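Local coordinates for GTPase activator-like protein (Chaetomium thermophilum, PDB 5HIU), which probably acts as a GTPase activator as a full-length TSC2 protein, of which this chain is the helical N-terminal part, at residues D291-Y296 and R310-A315; I276-H281 and K329-V334. All coordinates share one frame; numbering follows the deposited sequence.

Contact 1. Residues D291-Y296 and R310-A315; sequences DFLRSY and RDVRGA
F292 and A315 meet between helices 281-294 and 302-322: A315 CB fits into the angle between the CB of F292 and the edge of its ring, 3.8 Å from F292 CB and close to the ring plane. With chi1 at -61°, CG of F292 stands beside its own backbone N, and the ring runs on past A315 to D311, one turn earlier in helix 302-322, where F292 CD1 lies 3.9 Å from D311 CB. Ring and carboxylate planes are 30° apart there, and Q253 of helix 245-261 touches both side chains. Two consecutive antiparallel helices packed in this way form a helical hairpin, consistent with an alpha-solenoid in this chain of helices without strands. V312 is the bump that faces L293 and Y296. Its two methyls part: CG1 meets L293 CD2 at 3.7 Å, while CG2 presses on the main chain, 3.2 Å from F292 O, and also reaches Y296 CD1 at 4.2 Å. L293 CD2 in turn fills the hollow between V312 and A315, one helical turn apart, at 4.2 Å from A315 CB. V346 of helix 336-348 touches both L293 and V312, closing this side of the interface.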
loop_
_atom_site.group_PDB
_atom_site.type_symbol
_atom_site.label_atom_id
_atom_site.label_comp_id
_atom_site.label_asym_id
_atom_site.label_seq_id
_atom_site.Cartn_x
_atom_site.Cartn_y
_atom_site.Cartn_z
ATOM N N ASP A 291 16.986 -8.666 -9.017
ATOM C CA ASP A 291 16.767 -8.134 -10.374
ATOM C C ASP A 291 16.954 -6.622 -10.402
ATOM O O ASP A 291 17.533 -6.097 -11.336
ATOM C CB ASP A 291 15.361 -8.464 -10.907
ATOM C CG ASP A 291 15.244 -9.869 -11.469
ATOM O OD1 ASP A 291 16.269 -10.536 -11.726
ATOM O OD2 ASP A 291 14.091 -10.302 -11.661
ATOM N N PHE A 292 16.484 -5.917 -9.379
ATOM C CA PHE A 292 16.681 -4.477 -9.343
ATOM C C PHE A 292 18.159 -4.160 -9.386
ATOM O O PHE A 292 18.564 -3.157 -9.958
ATOM C CB PHE A 292 16.014 -3.853 -8.122
ATOM C CG PHE A 292 14.524 -4.053 -8.088
ATOM C CD1 PHE A 292 13.759 -3.895 -9.243
ATOM C CD2 PHE A 292 13.879 -4.399 -6.904
ATOM C CE1 PHE A 292 12.383 -4.078 -9.209
ATOM C CE2 PHE A 292 12.501 -4.583 -6.869
ATOM C CZ PHE A 292 11.752 -4.425 -8.022
ATOM N N LEU A 293 18.960 -5.047 -8.810
ATOM C CA LEU A 293 20.410 -4.937 -8.864
ATOM C C LEU A 293 20.972 -5.553 -10.150
ATOM O O LEU A 293 21.716 -4.892 -10.876
ATOM C CB LEU A 293 21.019 -5.615 -7.630
ATOM C CG LEU A 293 20.414 -5.287 -6.254
ATOM C CD1 LEU A 293 21.115 -6.070 -5.145
ATOM C CD2 LEU A 293 20.484 -3.794 -5.980
ATOM N N ARG A 294 20.604 -6.811 -10.420
ATOM C CA ARG A 294 21.089 -7.561 -11.599
ATOM C C ARG A 294 20.611 -6.949 -12.922
ATOM O O ARG A 294 21.431 -6.624 -13.763
ATOM C CB ARG A 294 20.686 -9.040 -11.524
ATOM N N SER A 295 19.294 -6.781 -13.095
ATOM C CA SER A 295 18.718 -6.004 -14.225
ATOM C C SER A 295 19.438 -4.690 -14.516
ATOM O O SER A 295 19.524 -4.299 -15.684
ATOM C CB SER A 295 17.237 -5.637 -13.995
ATOM O OG SER A 295 16.521 -6.668 -13.361
ATOM N N TYR A 296 19.915 -3.999 -13.468
ATOM C CA TYR A 296 20.395 -2.625 -13.616
ATOM C C TYR A 296 21.303 -2.474 -14.857
ATOM O O TYR A 296 21.980 -3.410 -15.276
ATOM C CB TYR A 296 21.075 -2.076 -12.336
ATOM C CG TYR A 296 21.621 -0.672 -12.548
ATOM C CD1 TYR A 296 20.774 0.415 -12.642
ATOM C CD2 TYR A 296 22.977 -0.445 -12.726
ATOM C CE1 TYR A 296 21.252 1.696 -12.891
ATOM C CE2 TYR A 296 23.465 0.831 -12.968
ATOM C CZ TYR A 296 22.598 1.909 -13.053
ATOM O OH TYR A 296 23.082 3.198 -13.317
ATOM N N ARG A 310 16.042 4.522 -8.334
ATOM C CA ARG A 310 14.962 4.498 -7.351
ATOM C C ARG A 310 14.819 3.073 -6.860
ATOM O O ARG A 310 14.976 2.809 -5.683
ATOM C CB ARG A 310 13.642 5.001 -7.970
ATOM C CG ARG A 310 12.365 4.501 -7.291
ATOM C CD ARG A 310 11.112 5.041 -7.971
ATOM N NE ARG A 310 11.004 4.621 -9.370
ATOM C CZ ARG A 310 10.014 4.956 -10.197
ATOM N NH1 ARG A 310 9.017 5.728 -9.786
ATOM N NH2 ARG A 310 10.020 4.514 -11.448
ATOM N N ASP A 311 14.556 2.171 -7.803
ATOM C CA ASP A 311 14.373 0.745 -7.534
ATOM C C ASP A 311 15.564 0.127 -6.812
ATOM O O ASP A 311 15.394 -0.675 -5.889
ATOM C CB ASP A 311 14.148 -0.044 -8.833
ATOM C CG ASP A 311 12.922 0.419 -9.615
ATOM O OD1 ASP A 311 11.886 0.798 -9.008
ATOM O OD2 ASP A 311 12.999 0.388 -10.859
ATOM N N VAL A 312 16.766 0.483 -7.246
ATOM C CA VAL A 312 17.976 -0.083 -6.667
ATOM C C VAL A 312 18.133 0.281 -5.192
ATOM O O VAL A 312 18.422 -0.593 -4.381
ATOM C CB VAL A 312 19.230 0.342 -7.450
ATOM C CG1 VAL A 312 20.487 -0.125 -6.734
ATOM C CG2 VAL A 312 19.190 -0.236 -8.855
ATOM N N ARG A 313 17.931 1.551 -4.847
ATOM C CA ARG A 313 18.101 2.003 -3.466
ATOM C C ARG A 313 17.108 1.357 -2.513
ATOM O O ARG A 313 17.373 1.236 -1.307
ATOM C CB ARG A 313 17.890 3.501 -3.351
ATOM C CG ARG A 313 18.797 4.375 -4.197
ATOM C CD ARG A 313 18.532 5.822 -3.846
ATOM N NE ARG A 313 18.667 6.041 -2.402
ATOM C CZ ARG A 313 18.000 6.955 -1.697
ATOM N NH1 ARG A 313 17.118 7.768 -2.279
ATOM N NH2 ARG A 313 18.208 7.047 -0.386
ATOM N N GLY A 314 15.943 1.001 -3.040
ATOM C CA GLY A 314 14.905 0.410 -2.224
ATOM C C GLY A 314 15.266 -1.019 -1.943
ATOM O O GLY A 314 15.241 -1.447 -0.791
ATOM N N ALA A 315 15.592 -1.737 -3.022
ATOM C CA ALA A 315 16.089 -3.118 -2.981
ATOM C C ALA A 315 17.180 -3.282 -1.944
ATOM O O ALA A 315 17.199 -4.261 -1.213
ATOM C CB ALA A 315 16.617 -3.544 -4.341
#

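Contact 2. Residues I276-H281 and K329-V334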
loop_
_atom_site.group_PDB
_atom_site.type_symbol
_atom_site.label_atom_id
_atom_site.label_comp_id
_atom_site.label_asym_id
_atom_site.label_seq_id
_atom_site.Cartn_x
_atom_site.Cartn_y
_atom_site.Cartn_z
ATOM N N ILE A 276 4.776 -10.615 2.768
ATOM C CA ILE A 276 5.006 -11.114 1.412
ATOM C C ILE A 276 6.232 -12.047 1.348
ATOM O O ILE A 276 6.225 -13.077 0.644
ATOM C CB ILE A 276 5.196 -9.958 0.411
ATOM C CG1 ILE A 276 3.939 -9.099 0.352
ATOM C CG2 ILE A 276 5.516 -10.500 -0.981
ATOM C CD1 ILE A 276 4.128 -7.771 -0.340
ATOM N N CYS A 277 7.283 -11.669 2.070
ATOM C CA CYS A 277 8.533 -12.424 2.060
ATOM C C CYS A 277 8.381 -13.816 2.662
ATOM O O CYS A 277 8.959 -14.783 2.158
ATOM C CB CYS A 277 9.622 -11.654 2.794
ATOM S SG CYS A 277 10.409 -10.453 1.708
ATOM N N ARG A 278 7.589 -13.907 3.728
ATOM C CA ARG A 278 7.346 -15.171 4.393
ATOM C C ARG A 278 6.268 -16.021 3.704
ATOM O O ARG A 278 5.757 -16.966 4.295
ATOM C CB ARG A 278 6.966 -14.909 5.846
ATOM C CG ARG A 278 8.114 -14.379 6.682
ATOM C CD ARG A 278 7.633 -13.996 8.067
ATOM N NE ARG A 278 6.852 -12.768 7.996
ATOM C CZ ARG A 278 5.873 -12.426 8.829
ATOM N NH1 ARG A 278 5.524 -13.221 9.831
ATOM N NH2 ARG A 278 5.232 -11.275 8.650
ATOM N N SER A 279 5.944 -15.703 2.453
ATOM C CA SER A 279 4.829 -16.325 1.747
ATOM C C SER A 279 5.401 -17.005 0.524
ATOM O O SER A 279 6.597 -16.893 0.261
ATOM C CB SER A 279 3.820 -15.258 1.310
ATOM O OG SER A 279 4.107 -14.809 -0.011
ATOM N N HIS A 280 4.550 -17.697 -0.230
ATOM C CA HIS A 280 4.961 -18.327 -1.492
ATOM C C HIS A 280 5.711 -17.385 -2.425
ATOM O O HIS A 280 6.493 -17.818 -3.269
ATOM C CB HIS A 280 3.757 -18.930 -2.221
ATOM C CG HIS A 280 2.699 -17.942 -2.594
ATOM N ND1 HIS A 280 1.769 -17.462 -1.693
ATOM C CD2 HIS A 280 2.391 -17.379 -3.787
ATOM C CE1 HIS A 280 0.955 -16.624 -2.305
ATOM N NE2 HIS A 280 1.309 -16.557 -3.577
ATOM N N HIS A 281 5.474 -16.092 -2.266
ATOM C CA HIS A 281 6.170 -15.088 -3.052
ATOM C C HIS A 281 7.628 -14.891 -2.610
ATOM O O HIS A 281 8.443 -14.344 -3.357
ATOM C CB HIS A 281 5.403 -13.767 -2.979
ATOM C CG HIS A 281 4.068 -13.796 -3.668
ATOM N ND1 HIS A 281 3.924 -14.121 -5.000
ATOM C CD2 HIS A 281 2.824 -13.512 -3.214
ATOM C CE1 HIS A 281 2.648 -14.053 -5.334
ATOM N NE2 HIS A 281 1.959 -13.678 -4.269
ATOM N N LYS A 329 12.639 -18.247 11.110
ATOM C CA LYS A 329 11.719 -17.112 11.211
ATOM C C LYS A 329 10.736 -17.090 10.023
ATOM O O LYS A 329 9.735 -16.361 10.041
ATOM C CB LYS A 329 12.492 -15.795 11.287
ATOM C CG LYS A 329 13.269 -15.579 12.577
ATOM C CD LYS A 329 14.206 -14.387 12.445
ATOM C CE LYS A 329 15.221 -14.326 13.571
ATOM N NZ LYS A 329 16.133 -13.163 13.376
ATOM N N GLY A 330 11.040 -17.889 8.999
ATOM C CA GLY A 330 10.141 -18.129 7.878
ATOM C C GLY A 330 10.567 -17.387 6.627
ATOM O O GLY A 330 9.877 -17.464 5.614
ATOM N N TYR A 331 11.707 -16.688 6.691
ATOM C CA TYR A 331 12.135 -15.786 5.621
ATOM C C TYR A 331 13.014 -16.508 4.612
ATOM O O TYR A 331 13.786 -17.379 4.993
ATOM C CB TYR A 331 12.893 -14.581 6.191
ATOM C CG TYR A 331 12.063 -13.655 7.063
ATOM C CD1 TYR A 331 11.848 -13.941 8.409
ATOM C CD2 TYR A 331 11.517 -12.479 6.552
ATOM C CE1 TYR A 331 11.106 -13.088 9.219
ATOM C CE2 TYR A 331 10.766 -11.618 7.353
ATOM C CZ TYR A 331 10.558 -11.927 8.687
ATOM O OH TYR A 331 9.817 -11.083 9.498
ATOM N N PRO A 332 12.914 -16.128 3.323
ATOM C CA PRO A 332 13.702 -16.762 2.281
ATOM C C PRO A 332 15.148 -16.318 2.351
ATOM O O PRO A 332 15.424 -15.152 2.621
ATOM C CB PRO A 332 13.073 -16.227 0.993
ATOM C CG PRO A 332 12.629 -14.860 1.352
ATOM C CD PRO A 332 12.263 -14.899 2.825
ATOM N N GLN A 333 16.069 -17.233 2.087
ATOM C CA GLN A 333 17.477 -16.888 2.088
ATOM C C GLN A 333 17.879 -16.263 0.756
ATOM O O GLN A 333 17.210 -16.433 -0.248
ATOM C CB GLN A 333 18.329 -18.118 2.423
ATOM C CG GLN A 333 18.660 -18.255 3.910
ATOM C CD GLN A 333 17.440 -18.125 4.814
ATOM O OE1 GLN A 333 16.516 -18.934 4.739
ATOM N NE2 GLN A 333 17.434 -17.108 5.675
ATOM N N VAL A 334 18.972 -15.520 0.768
ATOM C CA VAL A 334 19.467 -14.862 -0.426
ATOM C C VAL A 334 20.791 -15.502 -0.866
ATOM O O VAL A 334 21.636 -15.803 -0.024
ATOM C CB VAL A 334 19.691 -13.368 -0.160
ATOM C CG1 VAL A 334 20.270 -12.690 -1.387
ATOM C CG2 VAL A 334 18.388 -12.695 0.245
#
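Helix 266-277 ends against an irregular loop, 329-334: R278 is the first residue to leave helical angles, and its CA lies 5.0 Å from that of Y331, the nearest pair of the two backbones. No hydrogen bond joins them. G330 takes up positive phi, where a CB would run into the preceding carbonyl, and its O comes within 3.6 Å of R278 CA. On the helix side S279 OG gives a hydrogen bond to I276 O, which also accepts from S279 N; S279 OG itself accepts from H281 N at 2.9 Å, a capping bond at the turn that leads into the next helix. R278 carries the side-chain contact. Its aliphatic part lies flat over one face of the Y331 ring, pointing the same way: CG sits almost over the centre, 3.8 Å from the centroid and 6° off the normal, a CH-pi contact, and CD follows at 3.6 Å from Y331 CZ. A bend at chi3 (-73°) turns the guanidinium, whose plane is 23° from that of the ring and has Y331 OH over one face. Deeper in, C277 CB faces P332 CD at 4.2 Å, and the same CD lies 3.4 Å from C277 O; L322 touches C277, Y331 and P332. The turn after helix 266-277 packs on the loop before helix 336-348, so loops meet at one edge of the stack, as expected for an alpha-solenoid.

Both contacts belong to the same run of consecutive helices, 266-277, 281-294, 302-322 and 336-348, with centres 19 Å apart and nearest atoms about 8 Å apart, not touching. Along the chain the order is 276-281, 291-296, 310-315, 329-334, so contact 1 falls wholly between the two halves of contact 2. Helix 281-294 runs from the turn of contact 2 to contact 1, and helix 302-322 returns toward the loop holding 329-334. Contact 1 is buried between this helix pair, whereas contact 2 joins loops at the surface. Contact 1 packs the hairpin, and contact 2 joins the chain just before it to the loop that follows it, within the DUF3384 region of the TSC2 N-terminus.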